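Local structure of solute-binding protein (Thermoactinomyces vulgaris, 2ZYO) at residues 60-65 against 78-83; 95-100 against 119-124. The protein binds maltodextrins such as maltotetraose and probably serves sugar uptake as the solute-binding partner of a membrane transporter. All blocks are in the same frame, centred on the assembly; numbering follows the deposited sequence.

Contact 1: residues 60-65 against 78-83; sequences KQQEKL and VTWPHD
Val78 opens the strand side of this helix-on-sheet packing, in which the first turn of helix 61-71 lies against strand 77-81 in the alpha/beta fold of a bacterial solute-binding protein. The axes of helix 61-65 and strand 78-81 pass 9.0 Å apart, nearer antiparallel than parallel. Val78 directs its CG1 methyl at Leu65 CD2, 4.1 Å away, while its CB comes close to the amide oxygen of Gln61. That amide illustrates how a helix side chain can read a strand backbone. With CG anti to its own carbonyl carbon and the chain extended beyond, Gln61 reaches Thr79, whose backbone N gives a nearly straight hydrogen bond of 2.8 Å to Gln61 OE1 (169° at the hydrogen). The donor is tilted out of the plane of the Gln61 amide carbonyl. Gln61 NE2 is satisfied by Val56 O, so both ends of this buried amide are used and its flip is settled. The Thr79 methyl CG2 packs 3.6 Å from Gln61 NE2, whereas its hydroxyl bonds to Gly283 O on strand 278-287. Trp80 then swings its indole back toward the helix, CG lying between the backbone N and the carbonyl carbon (chi1 53°). Gln61 CB meets the ring edge at CE3, and Leu65 CD2 lies near CH2 close to the ring plane. Gln62 lies over one face of the indole, its CB 4.2 Å from the centroid of the six-membered ring of Trp80, in a CH-pi contact. Placing an alanine at Trp80 would probably open a gap against Gln62, Gln61 CB and Leu65 CD2 and take away the flat surface on which the Gln62 amide rests. That amide plane is inclined only 23° to the indole, with Gln62 OE1 above the rim, 3.6 Å from Trp80 NE1.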
loop_
_atom_site.group_PDB
_atom_site.type_symbol
_atom_site.label_atom_id
_atom_site.label_comp_id
_atom_site.label_asym_id
_atom_site.label_seq_id
_atom_site.Cartn_x
_atom_site.Cartn_y
_atom_site.Cartn_z
ATOM N N LYS A 60 -14.826 5.587 1.194
ATOM C CA LYS A 60 -16.205 5.946 0.864
ATOM C C LYS A 60 -16.293 6.885 -0.336
ATOM O O LYS A 60 -17.376 7.098 -0.886
ATOM C CB LYS A 60 -16.898 6.579 2.071
ATOM C CG LYS A 60 -17.170 5.601 3.199
ATOM C CD LYS A 60 -18.140 6.183 4.205
ATOM C CE LYS A 60 -18.371 5.227 5.363
ATOM N NZ LYS A 60 -19.091 3.988 4.948
ATOM N N GLN A 61 -15.151 7.434 -0.744
ATOM C CA GLN A 61 -15.118 8.453 -1.795
ATOM C C GLN A 61 -15.545 7.945 -3.170
ATOM O O GLN A 61 -16.242 8.649 -3.903
ATOM C CB GLN A 61 -13.738 9.107 -1.875
ATOM C CG GLN A 61 -13.448 10.056 -0.724
ATOM C CD GLN A 61 -12.283 10.988 -0.993
ATOM O OE1 GLN A 61 -11.933 11.257 -2.145
ATOM N NE2 GLN A 61 -11.681 11.495 0.073
ATOM N N GLN A 62 -15.123 6.731 -3.514
ATOM C CA GLN A 62 -15.456 6.144 -4.807
ATOM C C GLN A 62 -16.971 5.965 -4.952
ATOM O O GLN A 62 -17.553 6.340 -5.974
ATOM C CB GLN A 62 -14.710 4.820 -5.009
ATOM C CG GLN A 62 -14.506 4.444 -6.466
ATOM C CD GLN A 62 -13.488 3.333 -6.679
ATOM O OE1 GLN A 62 -12.543 3.167 -5.903
ATOM N NE2 GLN A 62 -13.668 2.580 -7.754
ATOM N N GLU A 63 -17.602 5.414 -3.915
ATOM C CA GLU A 63 -19.056 5.246 -3.880
ATOM C C GLU A 63 -19.792 6.588 -3.900
ATOM O O GLU A 63 -20.796 6.737 -4.601
ATOM C CB GLU A 63 -19.476 4.431 -2.653
ATOM C CG GLU A 63 -19.179 2.940 -2.761
ATOM C CD GLU A 63 -19.141 2.243 -1.410
ATOM O OE1 GLU A 63 -18.378 2.689 -0.521
ATOM O OE2 GLU A 63 -19.864 1.238 -1.238
ATOM N N LYS A 64 -19.290 7.556 -3.133
ATOM C CA LYS A 64 -19.909 8.878 -3.058
ATOM C C LYS A 64 -19.823 9.628 -4.385
ATOM O O LYS A 64 -20.776 10.301 -4.779
ATOM C CB LYS A 64 -19.302 9.716 -1.926
ATOM C CG LYS A 64 -20.069 11.001 -1.627
ATOM C CD LYS A 64 -19.461 11.761 -0.461
ATOM C CE LYS A 64 -20.035 13.163 -0.336
ATOM N NZ LYS A 64 -21.506 13.169 -0.090
ATOM N N LEU A 65 -18.688 9.505 -5.073
ATOM C CA LEU A 65 -18.506 10.159 -6.372
ATOM C C LEU A 65 -19.399 9.537 -7.448
ATOM O O LEU A 65 -19.871 10.234 -8.349
ATOM C CB LEU A 65 -17.036 10.129 -6.807
ATOM C CG LEU A 65 -16.643 11.009 -8.005
ATOM C CD1 LEU A 65 -16.822 12.500 -7.698
ATOM C CD2 LEU A 65 -15.214 10.718 -8.440
ATOM N N VAL A 78 -10.346 13.959 -5.861
ATOM C CA VAL A 78 -10.685 12.896 -4.917
ATOM C C VAL A 78 -9.433 12.085 -4.592
ATOM O O VAL A 78 -8.401 12.234 -5.252
ATOM C CB VAL A 78 -11.792 11.963 -5.473
ATOM C CG1 VAL A 78 -13.122 12.710 -5.584
ATOM C CG2 VAL A 78 -11.385 11.381 -6.827
ATOM N N THR A 79 -9.523 11.231 -3.576
ATOM C CA THR A 79 -8.375 10.450 -3.132
ATOM C C THR A 79 -8.770 9.118 -2.496
ATOM O O THR A 79 -9.733 9.047 -1.733
ATOM C CB THR A 79 -7.458 11.275 -2.178
ATOM O OG1 THR A 79 -6.320 10.495 -1.796
ATOM C CG2 THR A 79 -8.206 11.739 -0.934
ATOM N N TRP A 80 -8.024 8.070 -2.848
ATOM C CA TRP A 80 -8.149 6.736 -2.247
ATOM C C TRP A 80 -6.923 5.887 -2.598
ATOM O O TRP A 80 -6.194 6.222 -3.532
ATOM C CB TRP A 80 -9.452 6.033 -2.663
ATOM C CG TRP A 80 -9.718 5.952 -4.141
ATOM C CD1 TRP A 80 -9.125 5.111 -5.041
ATOM C CD2 TRP A 80 -10.679 6.716 -4.881
ATOM N NE1 TRP A 80 -9.646 5.315 -6.298
ATOM C CE2 TRP A 80 -10.599 6.298 -6.228
ATOM C CE3 TRP A 80 -11.587 7.726 -4.538
ATOM C CZ2 TRP A 80 -11.401 6.850 -7.234
ATOM C CZ3 TRP A 80 -12.388 8.270 -5.537
ATOM C CH2 TRP A 80 -12.287 7.832 -6.868
ATOM N N PRO A 81 -6.675 4.800 -1.835
ATOM C CA PRO A 81 -5.589 3.875 -2.188
ATOM C C PRO A 81 -5.690 3.385 -3.637
ATOM O O PRO A 81 -6.790 3.097 -4.121
ATOM C CB PRO A 81 -5.790 2.720 -1.204
ATOM C CG PRO A 81 -6.432 3.358 -0.021
ATOM C CD PRO A 81 -7.353 4.393 -0.589
ATOM N N HIS A 82 -4.543 3.287 -4.307
ATOM C CA HIS A 82 -4.479 3.058 -5.755
ATOM C C HIS A 82 -4.992 1.695 -6.219
ATOM O O HIS A 82 -5.264 1.513 -7.403
ATOM C CB HIS A 82 -3.043 3.239 -6.257
ATOM C CG HIS A 82 -2.213 1.997 -6.156
ATOM N ND1 HIS A 82 -1.574 1.621 -4.994
ATOM C CD2 HIS A 82 -1.934 1.033 -7.066
ATOM C CE1 HIS A 82 -0.930 0.485 -5.195
ATOM N NE2 HIS A 82 -1.132 0.108 -6.445
ATOM N N ASP A 83 -5.102 0.732 -5.303
ATOM C CA ASP A 83 -5.466 -0.636 -5.689
ATOM C C ASP A 83 -6.880 -0.747 -6.272
ATOM O O ASP A 83 -7.214 -1.743 -6.916
ATOM C CB ASP A 83 -5.264 -1.619 -4.527
ATOM C CG ASP A 83 -6.087 -1.262 -3.306
ATOM O OD1 ASP A 83 -5.777 -0.241 -2.657
ATOM O OD2 ASP A 83 -7.031 -2.014 -2.984
#

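Contact 2: residues 95-100 against 119-124; sequences QPIQVD and GKLYGL
Ile97 CD1 forms the apolar centre of a loop-on-strand contact, where the loop leaving strand 94-95 crosses the beginning of the long, broken strand 120-136 in the mixed sheet. Ile97 CD1 lies 3.7 Å from Leu121 CD2 and 3.9 Å from Leu124 CG, and also rests against the backbone of Gly123. Ile97 reaches this position because its CG1 branch stands between backbone N and carbonyl carbon (chi1 56°), and Met300 of helix 293-302 adjoins the same side chain. Val99 CG2 meets Leu121 CD2 from a second direction, the two side chains crossing at about a right angle. Farther out, the Pro96 ring lies alongside the Tyr122 ring, Pro96 CG 3.9 Å from Tyr122 CE1, and that same CG touches the aliphatic Lys120 CD. Polar links finish the border. Ile97 N donates to Leu121 O at 2.9 Å, bent to 152° at the hydrogen, and beside this bond one water gives a proton to Ile97 O while accepting from Leu121 N. Another water connects the carbonyls of Gln95 and Tyr122; its oxygen lies at the edge of the Tyr122 ring, in its plane, and 2.6 Å from Tyr122 O.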
loop_
_atom_site.group_PDB
_atom_site.type_symbol
_atom_site.label_atom_id
_atom_site.label_comp_id
_atom_site.label_asym_id
_atom_site.label_seq_id
_atom_site.Cartn_x
_atom_site.Cartn_y
_atom_site.Cartn_z
ATOM N N GLN A 95 -10.982 10.880 -14.959
ATOM C CA GLN A 95 -10.401 11.225 -16.252
ATOM C C GLN A 95 -8.893 11.386 -16.085
ATOM O O GLN A 95 -8.426 11.715 -14.991
ATOM C CB GLN A 95 -11.038 12.496 -16.820
ATOM C CG GLN A 95 -10.913 13.729 -15.943
ATOM C CD GLN A 95 -11.466 14.969 -16.614
ATOM O OE1 GLN A 95 -11.035 15.337 -17.708
ATOM N NE2 GLN A 95 -12.418 15.623 -15.961
ATOM N N PRO A 96 -8.120 11.144 -17.160
ATOM C CA PRO A 96 -6.666 11.263 -17.038
ATOM C C PRO A 96 -6.237 12.688 -16.721
ATOM O O PRO A 96 -6.960 13.637 -17.036
ATOM C CB PRO A 96 -6.163 10.882 -18.434
ATOM C CG PRO A 96 -7.282 10.139 -19.067
ATOM C CD PRO A 96 -8.523 10.751 -18.521
ATOM N N ILE A 97 -5.078 12.833 -16.084
ATOM C CA ILE A 97 -4.458 14.145 -15.958
ATOM C C ILE A 97 -3.441 14.335 -17.074
ATOM O O ILE A 97 -2.829 13.373 -17.547
ATOM C CB ILE A 97 -3.810 14.392 -14.569
ATOM C CG1 ILE A 97 -2.778 13.311 -14.227
ATOM C CG2 ILE A 97 -4.891 14.493 -13.495
ATOM C CD1 ILE A 97 -1.809 13.717 -13.117
ATOM N N GLN A 98 -3.285 15.582 -17.498
ATOM C CA GLN A 98 -2.326 15.922 -18.529
ATOM C C GLN A 98 -1.240 16.809 -17.938
ATOM O O GLN A 98 -1.428 18.015 -17.752
ATOM C CB GLN A 98 -3.025 16.590 -19.717
ATOM C CG GLN A 98 -3.995 15.663 -20.435
ATOM C CD GLN A 98 -4.651 16.316 -21.628
ATOM O OE1 GLN A 98 -5.647 17.029 -21.492
ATOM N NE2 GLN A 98 -4.103 16.065 -22.814
ATOM N N VAL A 99 -0.117 16.177 -17.605
ATOM C CA VAL A 99 1.067 16.869 -17.108
ATOM C C VAL A 99 2.290 16.401 -17.888
ATOM O O VAL A 99 2.297 15.296 -18.438
ATOM C CB VAL A 99 1.290 16.645 -15.581
ATOM C CG1 VAL A 99 0.143 17.237 -14.770
ATOM C CG2 VAL A 99 1.476 15.162 -15.253
ATOM N N ASP A 100 3.317 17.245 -17.937
ATOM C CA ASP A 100 4.549 16.920 -18.648
ATOM C C ASP A 100 5.331 15.845 -17.906
ATOM O O ASP A 100 5.127 15.635 -16.709
ATOM C CB ASP A 100 5.422 18.168 -18.809
ATOM C CG ASP A 100 4.715 19.294 -19.543
ATOM O OD1 ASP A 100 3.826 19.015 -20.374
ATOM O OD2 ASP A 100 5.061 20.467 -19.288
ATOM N N GLY A 119 -2.213 2.847 -20.028
ATOM C CA GLY A 119 -1.372 3.791 -20.766
ATOM C C GLY A 119 -1.696 5.259 -20.539
ATOM O O GLY A 119 -1.308 6.117 -21.339
ATOM N N LYS A 120 -2.410 5.549 -19.453
ATOM C CA LYS A 120 -2.779 6.921 -19.099
ATOM C C LYS A 120 -2.526 7.183 -17.618
ATOM O O LYS A 120 -2.636 6.275 -16.791
ATOM C CB LYS A 120 -4.247 7.199 -19.448
ATOM C CG LYS A 120 -4.564 7.086 -20.939
ATOM C CD LYS A 120 -6.022 7.384 -21.250
ATOM C CE LYS A 120 -6.274 7.333 -22.752
ATOM N NZ LYS A 120 -7.659 7.744 -23.113
ATOM N N LEU A 121 -2.186 8.428 -17.294
ATOM C CA LEU A 121 -1.918 8.827 -15.913
ATOM C C LEU A 121 -3.167 9.417 -15.264
ATOM O O LEU A 121 -3.819 10.284 -15.845
ATOM C CB LEU A 121 -0.770 9.840 -15.864
ATOM C CG LEU A 121 -0.316 10.313 -14.479
ATOM C CD1 LEU A 121 0.234 9.154 -13.652
ATOM C CD2 LEU A 121 0.717 11.417 -14.612
ATOM N N TYR A 122 -3.482 8.957 -14.054
ATOM C CA TYR A 122 -4.710 9.372 -13.369
ATOM C C TYR A 122 -4.522 10.218 -12.113
ATOM O O TYR A 122 -5.499 10.685 -11.525
ATOM C CB TYR A 122 -5.603 8.158 -13.096
ATOM C CG TYR A 122 -6.225 7.661 -14.368
ATOM C CD1 TYR A 122 -7.425 8.198 -14.828
ATOM C CD2 TYR A 122 -5.588 6.693 -15.144
ATOM C CE1 TYR A 122 -7.991 7.765 -16.018
ATOM C CE2 TYR A 122 -6.145 6.254 -16.336
ATOM C CZ TYR A 122 -7.343 6.795 -16.765
ATOM O OH TYR A 122 -7.897 6.362 -17.945
ATOM N N GLY A 123 -3.279 10.436 -11.706
ATOM C CA GLY A 123 -3.050 11.278 -10.542
ATOM C C GLY A 123 -1.610 11.511 -10.161
ATOM O O GLY A 123 -0.689 11.004 -10.806
ATOM N N LEU A 124 -1.441 12.303 -9.106
ATOM C CA LEU A 124 -0.142 12.581 -8.515
ATOM C C LEU A 124 -0.148 12.091 -7.068
ATOM O O LEU A 124 -1.169 12.203 -6.381
ATOM C CB LEU A 124 0.192 14.075 -8.611
ATOM C CG LEU A 124 0.335 14.648 -10.030
ATOM C CD1 LEU A 124 0.606 16.145 -9.977
ATOM C CD2 LEU A 124 1.418 13.932 -10.840
HETATM O O HOH W 1 -7.983 10.894 -12.387
HETATM O O HOH W 2 -2.604 10.884 -18.941
#

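From the N terminus, the chain runs through strands 20-25 and 50-55 into helix 61-71 and then strand 77-81, where contact 1 closes a loop of twelve intervening residues. Helix 85-90 and strand 94-95 follow, and contact 2 closes a second excursion, through helices 101-104 and 109-114, on reaching strand 120-136. The two closures therefore stand in series, neither nested nor crossed. The centres of contact 1 and contact 2 are about 16 Å apart and their nearest atoms about 7 Å, without touching. What unites them is the mixed sheet: strand 278-287 pairs with strands 77-81, 94-95 and 120-136, so a helix and a loop are fastened to one framework.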